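Long-range contacts in thermotoga maritima TmcAL (Thermotoga maritima, PDB 5Y0T), which belongs to the HIGH nucleotidyl transferase family of the HUP clan and is modelled here with adenosine-5'-rp-alpha-thio-triphosphate bound: residues N106-Q112 against F188-K192; M1-G5 against V28-Y32. All coordinates share one frame; numbering follows the deposited sequence.

Contact 1 of 2, residues N106-Q112 against F188-K192. With TAT (adenosine-5'-rp-alpha-thio-triphosphate), chain E.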
ATOM      1  N   ASN A 106     -17.324  36.783 -13.320  1.00 25.87           N
ATOM      2  CA  ASN A 106     -17.518  37.833 -12.310  1.00 26.62           C
ATOM      3  C   ASN A 106     -18.994  38.256 -12.243  1.00 31.91           C
ATOM      4  O   ASN A 106     -19.324  39.442 -12.090  1.00 30.26           O
ATOM      5  CB  ASN A 106     -16.622  39.049 -12.608  1.00 26.13           C
ATOM      6  CG  ASN A 106     -16.493  39.989 -11.414  1.00 27.87           C
ATOM      7  OD1 ASN A 106     -16.547  39.557 -10.260  1.00 25.77           O
ATOM      8  ND2 ASN A 106     -16.348  41.283 -11.689  1.00 28.97           N
ATOM      9  N   ASP A 107     -19.885  37.283 -12.415  1.00 32.61           N
ATOM     10  CA  ASP A 107     -21.317  37.563 -12.382  1.00 31.72           C
ATOM     11  C   ASP A 107     -21.963  36.838 -11.200  1.00 31.41           C
ATOM     12  O   ASP A 107     -22.445  35.712 -11.356  1.00 31.00           O
ATOM     13  CB  ASP A 107     -21.927  37.095 -13.711  1.00 31.09           C
ATOM     14  CG  ASP A 107     -23.362  37.545 -13.913  1.00 34.16           C
ATOM     15  OD1 ASP A 107     -24.016  37.974 -12.940  1.00 32.16           O
ATOM     16  OD2 ASP A 107     -23.834  37.436 -15.070  1.00 36.75           O
ATOM     17  N   ILE A 108     -22.115  37.527 -10.072  1.00 24.99           N
ATOM     18  CA  ILE A 108     -22.530  36.847  -8.848  1.00 23.37           C
ATOM     19  C   ILE A 108     -24.027  36.556  -8.907  1.00 27.48           C
ATOM     20  O   ILE A 108     -24.502  35.552  -8.376  1.00 28.54           O
ATOM     21  CB  ILE A 108     -22.211  37.679  -7.581  1.00 29.24           C
ATOM     22  CG1 ILE A 108     -22.612  36.919  -6.320  1.00 28.62           C
ATOM     23  CG2 ILE A 108     -22.902  39.048  -7.632  1.00 31.82           C
ATOM     24  CD1 ILE A 108     -21.727  35.730  -6.015  1.00 25.26           C
ATOM     25  N   GLU A 109     -24.764  37.440  -9.568  1.00 27.52           N
ATOM     26  CA  GLU A 109     -26.212  37.292  -9.680  1.00 35.07           C
ATOM     27  C   GLU A 109     -26.573  36.047 -10.480  1.00 29.46           C
ATOM     28  O   GLU A 109     -27.482  35.314 -10.104  1.00 28.77           O
ATOM     29  CB  GLU A 109     -26.839  38.526 -10.325  1.00 42.96           C
ATOM     30  CG  GLU A 109     -26.774  39.765  -9.457  1.00 57.70           C
ATOM     31  CD  GLU A 109     -27.948  40.695  -9.696  1.00 80.21           C
ATOM     32  OE1 GLU A 109     -28.872  40.311 -10.451  1.00 88.00           O
ATOM     33  OE2 GLU A 109     -27.946  41.809  -9.129  1.00 85.97           O
ATOM     34  N   PHE A 110     -25.844  35.804 -11.567  1.00 27.13           N
ATOM     35  CA  PHE A 110     -26.055  34.589 -12.353  1.00 26.43           C
ATOM     36  C   PHE A 110     -25.784  33.341 -11.503  1.00 28.49           C
ATOM     37  O   PHE A 110     -26.582  32.394 -11.496  1.00 25.67           O
ATOM     38  CB  PHE A 110     -25.176  34.578 -13.616  1.00 27.89           C
ATOM     39  CG  PHE A 110     -25.111  33.225 -14.287  1.00 30.72           C
ATOM     40  CD1 PHE A 110     -26.182  32.750 -15.025  1.00 32.19           C
ATOM     41  CD2 PHE A 110     -23.992  32.419 -14.149  1.00 31.45           C
ATOM     42  CE1 PHE A 110     -26.137  31.494 -15.626  1.00 30.01           C
ATOM     43  CE2 PHE A 110     -23.937  31.165 -14.736  1.00 34.66           C
ATOM     44  CZ  PHE A 110     -25.017  30.700 -15.482  1.00 35.16           C
ATOM     45  N   LEU A 111     -24.686  33.349 -10.751  1.00 28.46           N
ATOM     46  CA  LEU A 111     -24.313  32.164  -9.971  1.00 23.78           C
ATOM     47  C   LEU A 111     -25.327  31.895  -8.854  1.00 23.94           C
ATOM     48  O   LEU A 111     -25.651  30.748  -8.551  1.00 24.23           O
ATOM     49  CB  LEU A 111     -22.916  32.331  -9.379  1.00 26.59           C
ATOM     50  CG  LEU A 111     -21.816  32.589 -10.410  1.00 28.12           C
ATOM     51  CD1 LEU A 111     -20.460  32.697  -9.715  1.00 24.83           C
ATOM     52  CD2 LEU A 111     -21.802  31.483 -11.457  1.00 24.94           C
ATOM     53  N   GLN A 112     -25.829  32.962  -8.249  1.00 21.47           N
ATOM     54  CA  GLN A 112     -26.830  32.821  -7.202  1.00 25.89           C
ATOM     55  C   GLN A 112     -28.149  32.278  -7.751  1.00 24.77           C
ATOM     56  O   GLN A 112     -28.800  31.463  -7.093  1.00 26.97           O
ATOM     57  CB  GLN A 112     -27.058  34.163  -6.490  1.00 33.51           C
ATOM     58  CG  GLN A 112     -26.058  34.403  -5.344  1.00 43.36           C
ATOM     59  CD  GLN A 112     -26.010  35.844  -4.888  1.00 52.01           C
ATOM     60  OE1 GLN A 112     -26.726  36.703  -5.416  1.00 51.80           O
ATOM     61  NE2 GLN A 112     -25.158  36.124  -3.901  1.00 46.09           N
ATOM     62  N   PHE A 188     -21.916  36.019  -0.386  1.00 23.69           N
ATOM     63  CA  PHE A 188     -20.918  35.595  -1.374  1.00 23.64           C
ATOM     64  C   PHE A 188     -20.649  36.687  -2.410  1.00 22.12           C
ATOM     65  O   PHE A 188     -21.539  37.468  -2.753  1.00 20.64           O
ATOM     66  CB  PHE A 188     -21.353  34.285  -2.066  1.00 19.19           C
ATOM     67  CG  PHE A 188     -21.228  33.078  -1.171  1.00 23.88           C
ATOM     68  CD1 PHE A 188     -22.273  32.704  -0.338  1.00 25.48           C
ATOM     69  CD2 PHE A 188     -20.046  32.364  -1.118  1.00 20.69           C
ATOM     70  CE1 PHE A 188     -22.147  31.612   0.508  1.00 26.83           C
ATOM     71  CE2 PHE A 188     -19.901  31.265  -0.271  1.00 24.04           C
ATOM     72  CZ  PHE A 188     -20.948  30.886   0.538  1.00 24.84           C
ATOM     73  N   HIS A 189     -19.402  36.776  -2.855  1.00 19.09           N
ATOM     74  CA  HIS A 189     -18.990  37.806  -3.817  1.00 19.97           C
ATOM     75  C   HIS A 189     -18.053  37.165  -4.828  1.00 21.68           C
ATOM     76  O   HIS A 189     -17.303  36.275  -4.472  1.00 20.74           O
ATOM     77  CB  HIS A 189     -18.246  38.960  -3.148  1.00 24.10           C
ATOM     78  CG  HIS A 189     -18.907  39.490  -1.917  1.00 27.95           C
ATOM     79  ND1 HIS A 189     -19.581  40.690  -1.898  1.00 30.08           N
ATOM     80  CD2 HIS A 189     -18.975  38.996  -0.657  1.00 26.99           C
ATOM     81  CE1 HIS A 189     -20.047  40.910  -0.681  1.00 34.20           C
ATOM     82  NE2 HIS A 189     -19.703  39.892   0.088  1.00 27.76           N
ATOM     83  N   THR A 190     -18.075  37.651  -6.063  1.00 21.56           N
ATOM     84  CA  THR A 190     -17.090  37.255  -7.065  1.00 20.21           C
ATOM     85  C   THR A 190     -16.081  38.371  -7.245  1.00 20.87           C
ATOM     86  O   THR A 190     -16.399  39.541  -7.037  1.00 24.82           O
ATOM     87  CB  THR A 190     -17.718  36.968  -8.462  1.00 20.22           C
ATOM     88  OG1 THR A 190     -18.239  38.192  -9.009  1.00 22.00           O
ATOM     89  CG2 THR A 190     -18.832  35.959  -8.374  1.00 22.14           C
ATOM     90  N   ILE A 191     -14.854  38.004  -7.598  1.00 21.64           N
ATOM     91  CA  ILE A 191     -13.966  38.948  -8.253  1.00 23.56           C
ATOM     92  C   ILE A 191     -13.518  38.323  -9.570  1.00 24.80           C
ATOM     93  O   ILE A 191     -13.501  37.101  -9.707  1.00 24.17           O
ATOM     94  CB  ILE A 191     -12.746  39.333  -7.362  1.00 26.17           C
ATOM     95  CG1 ILE A 191     -11.943  38.099  -6.919  1.00 23.45           C
ATOM     96  CG2 ILE A 191     -13.215  40.136  -6.155  1.00 23.22           C
ATOM     97  CD1 ILE A 191     -10.724  37.828  -7.779  1.00 25.33           C
ATOM     98  N   LYS A 192     -13.175  39.166 -10.541  1.00 26.83           N
ATOM     99  CA  LYS A 192     -12.774  38.676 -11.852  1.00 30.98           C
ATOM    100  C   LYS A 192     -11.394  38.013 -11.835  1.00 33.91           C
ATOM    101  O   LYS A 192     -10.419  38.631 -11.415  1.00 30.37           O
ATOM    102  CB  LYS A 192     -12.753  39.825 -12.866  1.00 30.79           C
ATOM    103  CG  LYS A 192     -12.348  39.381 -14.279  1.00 34.29           C
ATOM    104  CD  LYS A 192     -13.498  38.667 -14.997  1.00 32.28           C
ATOM    105  CE  LYS A 192     -13.098  38.249 -16.418  1.00 40.18           C
ATOM    106  NZ  LYS A 192     -12.207  37.036 -16.385  1.00 34.71           N
TER
HETATM  107  N1  TAT E1001      -7.004  36.147 -10.666  1.00 28.55           N
HETATM  108  C2  TAT E1001      -7.937  36.308  -9.709  1.00 34.70           C
HETATM  109  N3  TAT E1001      -8.194  35.389  -8.762  1.00 26.98           N
HETATM  110  C4  TAT E1001      -7.502  34.224  -8.726  1.00 27.16           C
HETATM  111  C5  TAT E1001      -6.455  33.982  -9.723  1.00 26.03           C
HETATM  112  C6  TAT E1001      -6.238  35.039 -10.738  1.00 31.15           C
HETATM  113  N6  TAT E1001      -5.296  34.899 -11.701  1.00 28.54           N
HETATM  114  N7  TAT E1001      -5.930  32.769  -9.449  1.00 26.40           N
HETATM  115  C8  TAT E1001      -6.574  32.275  -8.360  1.00 24.55           C
HETATM  116  N9  TAT E1001      -7.509  33.148  -7.934  1.00 24.46           N
HETATM  117  PA  TAT E1001      -6.865  28.396  -5.317  1.00 28.39           P
HETATM  118  PB  TAT E1001      -6.942  28.008  -8.230  1.00 30.16           P
HETATM  119  PG  TAT E1001      -5.100  28.029 -10.457  1.00 31.84           P
HETATM  120  C1' TAT E1001      -8.423  32.953  -6.787  1.00 22.95           C
HETATM  121  O1A TAT E1001      -3.907  28.940 -10.694  1.00 22.08           O
HETATM  122  O1B TAT E1001      -7.284  26.600  -8.616  1.00 30.80           O
HETATM  123  S1G TAT E1001      -8.534  27.476  -4.928  1.00 25.90           S
HETATM  124  C2' TAT E1001      -9.255  31.688  -6.993  1.00 23.37           C
HETATM  125  O2' TAT E1001     -10.343  31.904  -7.892  1.00 23.77           O
HETATM  126  O2A TAT E1001      -5.713  28.225  -4.342  1.00 26.72           O
HETATM  127  O2B TAT E1001      -7.978  29.089  -8.402  1.00 31.16           O
HETATM  128  O2G TAT E1001      -4.710  26.567 -10.362  1.00 27.29           O
HETATM  129  C3' TAT E1001      -9.689  31.374  -5.578  1.00 25.16           C
HETATM  130  O3' TAT E1001     -10.865  32.123  -5.219  1.00 21.31           O
HETATM  131  O3A TAT E1001      -6.267  27.999  -6.764  1.00 30.75           O
HETATM  132  O3B TAT E1001      -5.575  28.458  -8.975  1.00 30.60           O
HETATM  133  O3G TAT E1001      -6.309  28.271 -11.328  1.00 31.46           O
HETATM  134  C4' TAT E1001      -8.507  31.860  -4.744  1.00 27.29           C
HETATM  135  O4' TAT E1001      -7.719  32.725  -5.571  1.00 22.68           O
HETATM  136  C5' TAT E1001      -7.625  30.700  -4.272  1.00 20.23           C
HETATM  137  O5' TAT E1001      -7.197  29.967  -5.420  1.00 24.99           O
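I108, L111 and N106 pack against F188, T190 and K192 where the start of helix 108-120 lies on strand 187-192, a helix-on-sheet contact with an apolar middle and a polar N-terminal edge, near the surface of a Rossmann-like nucleotide-binding fold. The axes of the short segments pass 8.8 Å apart at 132°. T190 is the centre of it. Its methyl CG2 lies 3.7 Å from I108 CD1 and 3.9 Å from L111 CD1, so two helix branches converge on one methyl group. With CG1 of I108 anti to the backbone N (chi1 -178°), the tip of that side chain reaches over the strand backbone, where I108 CD1 meets F188 O at 3.7 Å. The F188 ring itself leads away to Y175 and A179 of helix 167-182. N106 crosses the strand end, its CB 4.0 Å from K192 CD. D107 is the N-cap: its OD1 accepts from F110 N at 3.2 Å, the donor arriving from above the carboxylate plane. I191 points its CB away from the helix, and I191 CD1 lies 3.6 Å from N3 of adenosine-5'-rp-alpha-thio-triphosphate. The strand is thus split between T190, facing the helix, and I191, on the nucleotide side. The D107 carboxylate, probably charged, joins the helix N-cap to K163 through a salt bridge from OD2.

Contact 2 of 2, residues M1-G5 against V28-Y32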
ATOM      1  N   MET A   1     -19.600  43.189  13.069  1.00 49.43           N
ATOM      2  CA  MET A   1     -18.363  43.360  12.315  1.00 47.17           C
ATOM      3  C   MET A   1     -18.237  42.352  11.180  1.00 38.93           C
ATOM      4  O   MET A   1     -18.918  41.331  11.171  1.00 38.50           O
ATOM      5  CB  MET A   1     -17.167  43.211  13.230  1.00 44.47           C
ATOM      6  CG  MET A   1     -17.058  41.831  13.785  1.00 43.38           C
ATOM      7  SD  MET A   1     -15.342  41.329  13.989  1.00 48.17           S
ATOM      8  CE  MET A   1     -15.652  39.803  14.784  1.00 25.26           C
ATOM      9  N   LYS A   2     -17.333  42.626  10.246  1.00 31.89           N
ATOM     10  CA  LYS A   2     -17.178  41.773   9.074  1.00 30.66           C
ATOM     11  C   LYS A   2     -15.933  40.885   9.116  1.00 24.87           C
ATOM     12  O   LYS A   2     -14.834  41.347   9.453  1.00 21.24           O
ATOM     13  CB  LYS A   2     -17.148  42.630   7.808  1.00 31.42           C
ATOM     14  CG  LYS A   2     -18.480  43.290   7.459  1.00 35.41           C
ATOM     15  CD  LYS A   2     -18.416  43.949   6.081  1.00 37.19           C
ATOM     16  CE  LYS A   2     -19.728  44.601   5.703  1.00 51.17           C
ATOM     17  NZ  LYS A   2     -19.682  45.147   4.311  1.00 57.74           N
ATOM     18  N   VAL A   3     -16.114  39.620   8.735  1.00 20.27           N
ATOM     19  CA  VAL A   3     -15.013  38.674   8.627  1.00 23.01           C
ATOM     20  C   VAL A   3     -15.035  37.996   7.270  1.00 19.29           C
ATOM     21  O   VAL A   3     -16.008  37.338   6.899  1.00 22.12           O
ATOM     22  CB  VAL A   3     -15.057  37.590   9.727  1.00 22.53           C
ATOM     23  CG1 VAL A   3     -13.934  36.569   9.505  1.00 21.15           C
ATOM     24  CG2 VAL A   3     -14.939  38.239  11.114  1.00 22.76           C
ATOM     25  N   LEU A   4     -13.947  38.168   6.532  1.00 18.31           N
ATOM     26  CA  LEU A   4     -13.796  37.569   5.216  1.00 20.05           C
ATOM     27  C   LEU A   4     -13.318  36.126   5.311  1.00 23.17           C
ATOM     28  O   LEU A   4     -12.302  35.869   5.957  1.00 23.76           O
ATOM     29  CB  LEU A   4     -12.783  38.364   4.402  1.00 17.29           C
ATOM     30  CG  LEU A   4     -12.357  37.768   3.061  1.00 20.07           C
ATOM     31  CD1 LEU A   4     -13.581  37.693   2.123  1.00 14.84           C
ATOM     32  CD2 LEU A   4     -11.228  38.607   2.465  1.00 15.45           C
ATOM     33  N   GLY A   5     -14.066  35.189   4.728  1.00 21.27           N
ATOM     34  CA  GLY A   5     -13.557  33.835   4.515  1.00 17.64           C
ATOM     35  C   GLY A   5     -13.122  33.643   3.065  1.00 21.20           C
ATOM     36  O   GLY A   5     -13.776  34.157   2.139  1.00 18.92           O
ATOM     37  N   VAL A  28     -14.475  43.913   0.520  1.00 19.87           N
ATOM     38  CA  VAL A  28     -15.288  43.645   1.706  1.00 22.43           C
ATOM     39  C   VAL A  28     -14.900  44.510   2.911  1.00 25.55           C
ATOM     40  O   VAL A  28     -15.738  44.802   3.766  1.00 24.94           O
ATOM     41  CB  VAL A  28     -15.196  42.136   2.057  1.00 20.34           C
ATOM     42  CG1 VAL A  28     -15.808  41.813   3.421  1.00 25.48           C
ATOM     43  CG2 VAL A  28     -15.873  41.326   0.939  1.00 22.98           C
ATOM     44  N   LYS A  29     -13.638  44.943   2.956  1.00 17.76           N
ATOM     45  CA  LYS A  29     -13.112  45.685   4.116  1.00 20.81           C
ATOM     46  C   LYS A  29     -13.393  44.960   5.425  1.00 24.82           C
ATOM     47  O   LYS A  29     -14.004  45.518   6.345  1.00 22.40           O
ATOM     48  CB  LYS A  29     -13.697  47.098   4.157  1.00 24.81           C
ATOM     49  CG  LYS A  29     -13.319  47.901   2.919  1.00 31.81           C
ATOM     50  CD  LYS A  29     -13.834  49.317   2.959  1.00 44.33           C
ATOM     51  CE  LYS A  29     -13.406  50.036   1.694  1.00 54.42           C
ATOM     52  NZ  LYS A  29     -11.979  49.713   1.359  1.00 54.25           N
ATOM     53  N   PRO A  30     -12.933  43.709   5.520  1.00 21.62           N
ATOM     54  CA  PRO A  30     -13.201  42.935   6.735  1.00 23.98           C
ATOM     55  C   PRO A  30     -12.295  43.353   7.889  1.00 23.64           C
ATOM     56  O   PRO A  30     -11.222  43.947   7.683  1.00 17.31           O
ATOM     57  CB  PRO A  30     -12.906  41.496   6.301  1.00 17.70           C
ATOM     58  CG  PRO A  30     -11.755  41.658   5.306  1.00 19.84           C
ATOM     59  CD  PRO A  30     -12.010  43.010   4.607  1.00 19.37           C
ATOM     60  N   ASP A  31     -12.739  43.054   9.106  1.00 22.36           N
ATOM     61  CA  ASP A  31     -11.918  43.258  10.295  1.00 21.66           C
ATOM     62  C   ASP A  31     -10.852  42.156  10.384  1.00 25.35           C
ATOM     63  O   ASP A  31      -9.745  42.392  10.856  1.00 22.80           O
ATOM     64  CB  ASP A  31     -12.802  43.281  11.552  1.00 17.19           C
ATOM     65  CG  ASP A  31     -13.773  44.449  11.550  1.00 31.27           C
ATOM     66  OD1 ASP A  31     -14.984  44.254  11.304  1.00 42.20           O
ATOM     67  OD2 ASP A  31     -13.311  45.576  11.749  1.00 35.45           O
ATOM     68  N   TYR A  32     -11.192  40.965   9.894  1.00 22.70           N
ATOM     69  CA  TYR A  32     -10.284  39.815   9.870  1.00 21.03           C
ATOM     70  C   TYR A  32     -10.509  38.990   8.619  1.00 22.77           C
ATOM     71  O   TYR A  32     -11.589  39.018   8.046  1.00 20.56           O
ATOM     72  CB  TYR A  32     -10.481  38.907  11.101  1.00 18.24           C
ATOM     73  CG  TYR A  32     -10.357  39.635  12.422  1.00 20.95           C
ATOM     74  CD1 TYR A  32      -9.116  39.768  13.056  1.00 19.41           C
ATOM     75  CD2 TYR A  32     -11.480  40.191  13.034  1.00 17.32           C
ATOM     76  CE1 TYR A  32      -8.996  40.435  14.259  1.00 19.04           C
ATOM     77  CE2 TYR A  32     -11.368  40.868  14.232  1.00 21.10           C
ATOM     78  CZ  TYR A  32     -10.124  40.982  14.835  1.00 26.40           C
ATOM     79  OH  TYR A  32     -10.021  41.651  16.017  1.00 25.79           O
TER
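The ring of Y32 meets residues 1-5 by its edge: M1 SD and V3 CG2 both lie close to the ring plane, and neither face is touched from that segment. The M1 sulfur makes a Met-aromatic contact, with SD 5.2 Å from the Y32 ring centroid and 89° off the normal; CG of M1 stands between its backbone N and carbonyl carbon (chi1 65°), and a bend at chi2 sets SD beside that edge. Beyond it, Y32 OH is hydrogen-bonded to E348. The flat carboxylate of D31 turns back to the chain start, where D31 OD1 accepts from K2 N at 3.0 Å, nearly along its C-O axis. In return D31 N donates to K2 O at 2.7 Å, so the two residues grip each other twice. Here helix 15-28 has just ended and the chain turns into strand 32-38, which pairs in parallel with strand 3-8: the first beta-alpha-beta crossover of the fold. L4 N carries the pairing on, donating to Y32 O at 2.9 Å. P30 packs against L4, its CG 3.6 Å from L4 CB. Y32 N, by contrast, is buried by the contact and has no hydrogen-bond partner in the model. Farther along L4, CD1 lies 4.5 Å from V28 CG2 at the helix end.

From the N terminus, contact 2 comes first: the chain runs from M1 into strand 3-8, helix 15-28 brings it back, and residues 28-32 close a short loop on the start of that strand. Only later does contact 1 open, at 106-112 just after strand 98-103, to close across a long, largely helical excursion at strand 187-192. The two loops are in series, neither nested nor crossed, with centres about 18 Å apart. Both end on one sheet, in which strands 32-38, 3-8, 98-103 and 187-192 run side by side in parallel. Helix 15-28 bridges them: V28 CG2 of contact 2 packs 4.2 Å from H189 NE2 of contact 1.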